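Local coordinates for leucine aminopeptidase 2 (Saccharomyces cerevisiae, PDB 2XQ0), which cleaves amino-terminal residues, preferentially from di- and tripeptides, as a zinc-dependent M1 aminopeptidase, and has low epoxide hydrolase activity in vitro, at residues Pro176-Gly181 / Gly212-Ala217; Ala469-Val474 / Leu511-Glu516; Tyr475-Lys480 / Ser496-Ile501. All coordinates share one frame; numbering follows the deposited sequence.

How the interactions relate
Interaction 1 lies far from the other two. Its centre is about 38 Å from that of interaction 2 and about 46 Å from that of interaction 3. It joins strand 177-179 to the chain leading into strand 215-220. It is also the contact nearest the substrate site: the side chain of Val178 is about 11 Å from that of Met276, which lines the bestatin pocket. Interactions 2 and 3 lie away from the annotated sites. They share helix 469-484, and their centres are about 11 Å apart. They meet where CE1 of Phe514 packs 3.5 Å from CD2 of Leu477. In sequence, interaction 3 falls between the two segments of interaction 2.

Interaction 1 of 3, residues Pro176-Gly181 / Gly212-Ala217; sequences PVVFSG and GDLSSA
The carbonyl oxygen of Pro176 is gripped twice. Gly212 N donates to Pro176 O at 3.1 Å, in the carbonyl plane, with an N-H...O angle of 142°. The hydroxyl of Ser211 is its second hydrogen-bond partner. The proline ring lies against the backbone of Gly212-Leu214. Its CD is 3.3 Å from Gly212 O, and its CG is 3.8 Å from Leu214 O. Two carbonyl oxygens thus meet ring carbons, while CB of Pro176 packs 4.1 Å from CB of Leu214.

Further along, CG1 of Val178 meets CD1 of Leu214 at 3.9 Å. The two side chains cross at about a right angle and touch through one methyl each. In Leu214, CG is anti to the carbonyl carbon (chi1 -65°), and the extended chi2 carries CD1 out to the valine.

Strand 177-179, in the M1 N-terminal domain, is an outermost strand of a four-stranded antiparallel sheet and pairs with strand 209-211. The Gly212 bond lies just beyond that pairing. The contact joins this edge to strand 215-220, which opens the next sheet and where Ser215 pairs with Thr227. Val178 also touches Tyr226 of strand 223-227, and Pro176 touches Tyr194 of strand 193-199.

Interaction 2 of 3, residues Ala469-Val474 / Leu511-Glu516; sequences ALADNV and LVLFLE
Residues 469-474 and 511-516 are both helical, and their short axes come within 9.7 Å of each other. Their N-to-C directions differ by 46°, with a signed crossing angle of -46°. The backbones are nearest at Val474 and Phe514, whose CA atoms are 5.4 Å apart.

Val474 takes the largest share of the contact. Its CB is directed at the second helix, and CG1 is anti to the backbone N (chi1 173°). This methyl sits against the main chain at the start of Phe514, 3.4 Å from Phe514 N. The same methyl also meets the side chains of Leu513 and Phe514: CG of Leu513 and CB of Phe514 each lie 3.8 Å from Val474 CG1. It is therefore lodged between two consecutive side chains of the other helix.

Leu513 points back toward the first helix. Its CD2 touches Ala471 CB at 3.8 Å and also packs on Val474 CG1. One leucine branch thus covers two residues a helical turn apart. Phe514 turns its ring along the first helix. Val474 O lies at the ring edge, near its plane, 4.0 Å from Phe514 CD1.

Other parts of the fold close round this layer. Leu513 also meets Phe346 and Ile350 of helix 341-360, while Val474 touches Phe506 in the loop before helix 508-519. Leu470 O accepts a hydrogen bond from Gln510 NE2, which adds a polar tie at the border.

This is helix-to-helix packing away from the annotated sites, with residues 511-516 in the leukotriene A4 hydrolase C-terminal region. No hydrogen bond joins the two segments. All four touching residues are buried and apolar. The contact is close and apolar, and Val474 CG1 lies against the other backbone where the two helices come nearest.

Interaction 3 of 3, residues Tyr475-Lys480 / Ser496-Ile501; sequences YQLADK and SEFNAI
Lys480 reaches across to Glu497 and uses its ammonium group on two acceptors of that residue. NZ of Lys480 donates to Glu497 O at 3.3 Å. The donor stands 40° out of the carbonyl plane, so it does not lie on a lone pair. The same NZ makes a long salt bridge to OE2 of Glu497, 3.8 Å away. The carboxylate lies closer to the last methylene, with Lys480 CE 3.1 Å from Glu497 OE2. The lysine spans this distance because it is fully extended beyond CG, whereas Glu497 bends at chi2 (-69°).

The lysine's aliphatic part runs past Phe498 in the opposite direction. CD of Lys480 is 3.7 Å from CE1 of the ring. Leu477 CD1 comes to the ring edge at the same carbon, and Lys480 O also lies at the edge, in plane. Trp481 stacks with Phe498, and Met484 touches both Glu497 and Phe498.

The contact ties helix 469-484 to the end of helix 491-497, the next in the chain. Glu497 is the last residue of that helix, so the lysine's positive charge would probably suit the helix dipole. The salt bridge is long and the hydrogen bond comes from outside the carbonyl plane, which suggests modest electrostatic attraction beside apolar packing on buried Phe498.

Interaction 1 of 3, residues Pro176-Gly181 / Gly212-Ala217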
# COMPACT_ATOMS: atom_id res chain seq x y z
N PRO A 176 -0.24 24.66 6.83
CA PRO A 176 0.10 23.54 7.72
C PRO A 176 0.85 22.36 7.04
O PRO A 176 0.62 22.04 5.88
CB PRO A 176 -1.26 23.10 8.26
CG PRO A 176 -2.06 24.42 8.34
CD PRO A 176 -1.58 25.22 7.13
N VAL A 177 1.76 21.75 7.78
CA VAL A 177 2.57 20.65 7.28
C VAL A 177 2.44 19.49 8.24
O VAL A 177 2.49 19.68 9.46
CB VAL A 177 4.08 21.01 7.20
CG1 VAL A 177 4.94 19.78 6.85
CG2 VAL A 177 4.33 22.14 6.22
N VAL A 178 2.27 18.29 7.70
CA VAL A 178 2.49 17.10 8.50
C VAL A 178 3.65 16.30 7.89
O VAL A 178 3.95 16.43 6.70
CB VAL A 178 1.25 16.23 8.63
CG1 VAL A 178 0.11 17.04 9.25
CG2 VAL A 178 0.85 15.68 7.27
N PHE A 179 4.30 15.52 8.74
CA PHE A 179 5.54 14.84 8.39
C PHE A 179 5.54 13.50 9.12
O PHE A 179 4.88 13.35 10.14
CB PHE A 179 6.73 15.68 8.86
CG PHE A 179 8.07 15.01 8.63
CD1 PHE A 179 8.69 15.06 7.39
CD2 PHE A 179 8.72 14.36 9.68
CE1 PHE A 179 9.92 14.43 7.17
CE2 PHE A 179 9.94 13.73 9.48
CZ PHE A 179 10.55 13.78 8.24
N SER A 180 6.30 12.54 8.59
CA SER A 180 6.44 11.24 9.21
C SER A 180 7.40 11.29 10.40
O SER A 180 8.48 10.66 10.40
CB SER A 180 6.98 10.26 8.19
OG SER A 180 8.17 10.77 7.61
N GLY A 181 7.01 12.03 11.42
CA GLY A 181 7.77 12.13 12.65
C GLY A 181 6.95 12.86 13.69
O GLY A 181 5.82 13.25 13.43
N GLY A 212 -1.14 21.59 3.37
CA GLY A 212 -2.34 22.21 2.85
C GLY A 212 -3.18 22.71 3.99
O GLY A 212 -2.72 22.81 5.13
N ASP A 213 -4.43 23.05 3.68
CA ASP A 213 -5.34 23.55 4.70
C ASP A 213 -5.79 22.39 5.56
O ASP A 213 -6.86 21.81 5.36
CB ASP A 213 -6.55 24.24 4.05
CG ASP A 213 -7.50 24.81 5.07
OD1 ASP A 213 -7.09 24.94 6.24
OD2 ASP A 213 -8.65 25.12 4.70
N LEU A 214 -4.98 22.06 6.55
CA LEU A 214 -5.21 20.90 7.39
C LEU A 214 -5.62 21.33 8.79
O LEU A 214 -5.01 22.21 9.39
CB LEU A 214 -3.93 20.08 7.49
CG LEU A 214 -3.42 19.43 6.20
CD1 LEU A 214 -2.12 18.68 6.46
CD2 LEU A 214 -4.48 18.48 5.66
N SER A 215 -6.66 20.69 9.30
CA SER A 215 -6.99 20.80 10.70
C SER A 215 -6.89 19.40 11.27
O SER A 215 -6.60 18.45 10.53
CB SER A 215 -8.38 21.42 10.90
OG SER A 215 -9.30 21.01 9.90
N SER A 216 -7.09 19.27 12.57
CA SER A 216 -6.91 18.00 13.25
C SER A 216 -7.88 17.83 14.41
O SER A 216 -8.42 18.82 14.94
CB SER A 216 -5.48 17.89 13.76
OG SER A 216 -5.30 18.79 14.83
N ALA A 217 -8.10 16.58 14.80
CA ALA A 217 -9.04 16.22 15.87
C ALA A 217 -8.61 14.91 16.51
O ALA A 217 -8.14 14.00 15.83
CB ALA A 217 -10.45 16.09 15.31

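Interaction 2 of 3, residues Ala469-Val474 / Leu511-Glu516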
# COMPACT_ATOMS: atom_id res chain seq x y z
N ALA A 469 -17.79 -19.97 6.53
CA ALA A 469 -19.06 -19.57 7.13
C ALA A 469 -19.63 -18.23 6.64
O ALA A 469 -20.78 -18.17 6.23
CB ALA A 469 -18.95 -19.57 8.65
N LEU A 470 -18.84 -17.16 6.69
CA LEU A 470 -19.37 -15.82 6.36
C LEU A 470 -19.50 -15.54 4.86
O LEU A 470 -19.92 -14.46 4.47
CB LEU A 470 -18.55 -14.72 7.03
CG LEU A 470 -18.53 -14.79 8.56
CD1 LEU A 470 -17.63 -13.73 9.14
CD2 LEU A 470 -19.95 -14.69 9.13
N ALA A 471 -19.12 -16.52 4.04
CA ALA A 471 -19.24 -16.39 2.58
C ALA A 471 -20.33 -17.29 2.01
O ALA A 471 -20.79 -17.08 0.88
CB ALA A 471 -17.91 -16.71 1.91
N ASP A 472 -20.74 -18.28 2.78
CA ASP A 472 -21.69 -19.28 2.31
C ASP A 472 -23.06 -18.70 1.95
O ASP A 472 -23.62 -19.01 0.91
CB ASP A 472 -21.85 -20.39 3.35
CG ASP A 472 -20.62 -21.26 3.47
OD1 ASP A 472 -19.89 -21.40 2.46
OD2 ASP A 472 -20.38 -21.81 4.57
N ASN A 473 -23.59 -17.88 2.84
CA ASN A 473 -24.81 -17.12 2.59
C ASN A 473 -24.70 -16.28 1.30
O ASN A 473 -25.63 -16.22 0.49
CB ASN A 473 -25.04 -16.20 3.78
CG ASN A 473 -23.72 -15.74 4.42
OD1 ASN A 473 -22.99 -14.92 3.85
ND2 ASN A 473 -23.39 -16.30 5.58
N VAL A 474 -23.54 -15.66 1.12
CA VAL A 474 -23.29 -14.82 -0.05
C VAL A 474 -23.30 -15.65 -1.31
O VAL A 474 -24.00 -15.33 -2.28
CB VAL A 474 -21.93 -14.12 0.07
CG1 VAL A 474 -21.59 -13.39 -1.21
CG2 VAL A 474 -21.95 -13.17 1.27
N LEU A 511 -21.43 -7.66 0.86
CA LEU A 511 -22.03 -7.03 -0.32
C LEU A 511 -21.05 -6.99 -1.49
O LEU A 511 -21.41 -7.31 -2.63
CB LEU A 511 -22.51 -5.61 0.00
CG LEU A 511 -23.75 -5.50 0.89
CD1 LEU A 511 -24.00 -4.06 1.32
CD2 LEU A 511 -24.98 -6.06 0.18
N VAL A 512 -19.81 -6.59 -1.21
CA VAL A 512 -18.78 -6.58 -2.23
C VAL A 512 -18.57 -7.97 -2.83
O VAL A 512 -18.57 -8.13 -4.07
CB VAL A 512 -17.47 -6.00 -1.67
CG1 VAL A 512 -16.33 -6.24 -2.63
CG2 VAL A 512 -17.65 -4.49 -1.42
N LEU A 513 -18.41 -8.98 -1.98
CA LEU A 513 -18.28 -10.36 -2.44
C LEU A 513 -19.51 -10.81 -3.22
O LEU A 513 -19.40 -11.46 -4.26
CB LEU A 513 -18.02 -11.32 -1.27
CG LEU A 513 -17.89 -12.81 -1.68
CD1 LEU A 513 -16.68 -13.04 -2.58
CD2 LEU A 513 -17.80 -13.69 -0.47
N PHE A 514 -20.70 -10.49 -2.72
CA PHE A 514 -21.94 -10.80 -3.44
C PHE A 514 -21.96 -10.25 -4.87
O PHE A 514 -22.16 -11.00 -5.83
CB PHE A 514 -23.15 -10.29 -2.66
CG PHE A 514 -24.45 -10.45 -3.40
CD1 PHE A 514 -24.93 -11.72 -3.73
CD2 PHE A 514 -25.21 -9.34 -3.75
CE1 PHE A 514 -26.13 -11.87 -4.40
CE2 PHE A 514 -26.41 -9.49 -4.43
CZ PHE A 514 -26.87 -10.76 -4.75
N LEU A 515 -21.76 -8.93 -5.01
CA LEU A 515 -21.77 -8.26 -6.31
C LEU A 515 -20.66 -8.79 -7.20
O LEU A 515 -20.82 -8.90 -8.41
CB LEU A 515 -21.62 -6.74 -6.16
CG LEU A 515 -22.79 -6.00 -5.49
CD1 LEU A 515 -22.37 -4.62 -5.01
CD2 LEU A 515 -23.98 -5.91 -6.43
N GLU A 516 -19.52 -9.10 -6.59
CA GLU A 516 -18.43 -9.76 -7.31
C GLU A 516 -18.90 -11.10 -7.88
O GLU A 516 -18.87 -11.31 -9.10
CB GLU A 516 -17.20 -9.91 -6.40
CG GLU A 516 -16.03 -10.69 -6.98
CD GLU A 516 -15.38 -10.00 -8.18
OE1 GLU A 516 -16.04 -9.15 -8.82
OE2 GLU A 516 -14.21 -10.32 -8.48

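Interaction 3 of 3, residues Tyr475-Lys480 / Ser496-Ile501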
# COMPACT_ATOMS: atom_id res chain seq x y z
N TYR A 475 -22.52 -16.72 -1.31
CA TYR A 475 -22.48 -17.63 -2.44
C TYR A 475 -23.86 -18.20 -2.77
O TYR A 475 -24.25 -18.26 -3.94
CB TYR A 475 -21.48 -18.76 -2.18
CG TYR A 475 -20.04 -18.30 -2.18
CD1 TYR A 475 -19.58 -17.38 -3.10
CD2 TYR A 475 -19.13 -18.80 -1.25
CE1 TYR A 475 -18.26 -16.96 -3.11
CE2 TYR A 475 -17.80 -18.39 -1.25
CZ TYR A 475 -17.37 -17.47 -2.18
OH TYR A 475 -16.05 -17.07 -2.18
N GLN A 476 -24.60 -18.62 -1.76
CA GLN A 476 -25.95 -19.13 -2.00
C GLN A 476 -26.85 -18.13 -2.73
O GLN A 476 -27.53 -18.50 -3.68
CB GLN A 476 -26.62 -19.58 -0.71
CG GLN A 476 -25.96 -20.81 -0.11
CD GLN A 476 -26.57 -21.19 1.22
OE1 GLN A 476 -27.75 -20.95 1.46
NE2 GLN A 476 -25.76 -21.78 2.09
N LEU A 477 -26.86 -16.88 -2.29
CA LEU A 477 -27.71 -15.87 -2.91
C LEU A 477 -27.31 -15.61 -4.35
O LEU A 477 -28.17 -15.57 -5.23
CB LEU A 477 -27.69 -14.56 -2.12
CG LEU A 477 -28.69 -13.50 -2.59
CD1 LEU A 477 -30.12 -14.01 -2.42
CD2 LEU A 477 -28.48 -12.21 -1.82
N ALA A 478 -26.02 -15.40 -4.60
CA ALA A 478 -25.57 -15.15 -5.97
C ALA A 478 -26.00 -16.30 -6.88
O ALA A 478 -26.51 -16.08 -7.97
CB ALA A 478 -24.05 -14.93 -6.04
N ASP A 479 -25.79 -17.53 -6.42
CA ASP A 479 -26.28 -18.69 -7.16
C ASP A 479 -27.79 -18.58 -7.42
O ASP A 479 -28.26 -18.76 -8.55
CB ASP A 479 -25.95 -19.98 -6.40
CG ASP A 479 -24.44 -20.20 -6.25
OD1 ASP A 479 -23.67 -19.52 -6.95
OD2 ASP A 479 -24.03 -21.07 -5.44
N LYS A 480 -28.55 -18.27 -6.38
CA LYS A 480 -30.01 -18.15 -6.48
C LYS A 480 -30.43 -17.09 -7.50
O LYS A 480 -31.36 -17.31 -8.29
CB LYS A 480 -30.61 -17.83 -5.11
CG LYS A 480 -32.14 -17.87 -5.07
CD LYS A 480 -32.67 -17.35 -3.72
CE LYS A 480 -34.20 -17.27 -3.70
NZ LYS A 480 -34.75 -16.62 -2.47
N SER A 496 -41.48 -11.52 -5.43
CA SER A 496 -42.01 -12.68 -4.70
C SER A 496 -40.90 -13.61 -4.24
O SER A 496 -41.02 -14.24 -3.20
CB SER A 496 -43.03 -13.44 -5.55
OG SER A 496 -44.18 -12.64 -5.76
N GLU A 497 -39.81 -13.70 -5.01
CA GLU A 497 -38.67 -14.53 -4.63
C GLU A 497 -37.68 -13.79 -3.73
O GLU A 497 -37.10 -14.37 -2.80
CB GLU A 497 -37.94 -15.03 -5.89
CG GLU A 497 -38.22 -16.48 -6.25
CD GLU A 497 -37.64 -17.46 -5.25
OE1 GLU A 497 -38.25 -17.67 -4.18
OE2 GLU A 497 -36.56 -18.03 -5.52
N PHE A 498 -37.48 -12.51 -4.02
CA PHE A 498 -36.41 -11.76 -3.37
C PHE A 498 -36.94 -10.57 -2.59
O PHE A 498 -37.92 -9.96 -2.98
CB PHE A 498 -35.44 -11.24 -4.44
CG PHE A 498 -34.77 -12.33 -5.24
CD1 PHE A 498 -33.71 -13.06 -4.71
CD2 PHE A 498 -35.17 -12.62 -6.54
CE1 PHE A 498 -33.08 -14.07 -5.45
CE2 PHE A 498 -34.54 -13.62 -7.29
CZ PHE A 498 -33.50 -14.34 -6.74
N ASN A 499 -36.29 -10.23 -1.49
CA ASN A 499 -36.48 -8.90 -0.93
C ASN A 499 -35.35 -8.37 -0.05
O ASN A 499 -34.43 -9.10 0.33
CB ASN A 499 -37.86 -8.75 -0.27
CG ASN A 499 -38.62 -7.54 -0.79
OD1 ASN A 499 -39.20 -7.58 -1.89
ND2 ASN A 499 -38.62 -6.46 -0.02
N ALA A 500 -35.42 -7.08 0.25
CA ALA A 500 -34.38 -6.38 0.98
C ALA A 500 -33.90 -7.21 2.16
O ALA A 500 -32.75 -7.09 2.60
CB ALA A 500 -34.89 -5.03 1.45
N ILE A 501 -34.78 -8.06 2.66
CA ILE A 501 -34.48 -8.89 3.81
C ILE A 501 -33.24 -9.77 3.62
O ILE A 501 -32.53 -10.07 4.59
CB ILE A 501 -35.67 -9.82 4.15
CG1 ILE A 501 -36.97 -9.01 4.28
CG2 ILE A 501 -35.39 -10.61 5.42
CD1 ILE A 501 -37.54 -8.53 2.96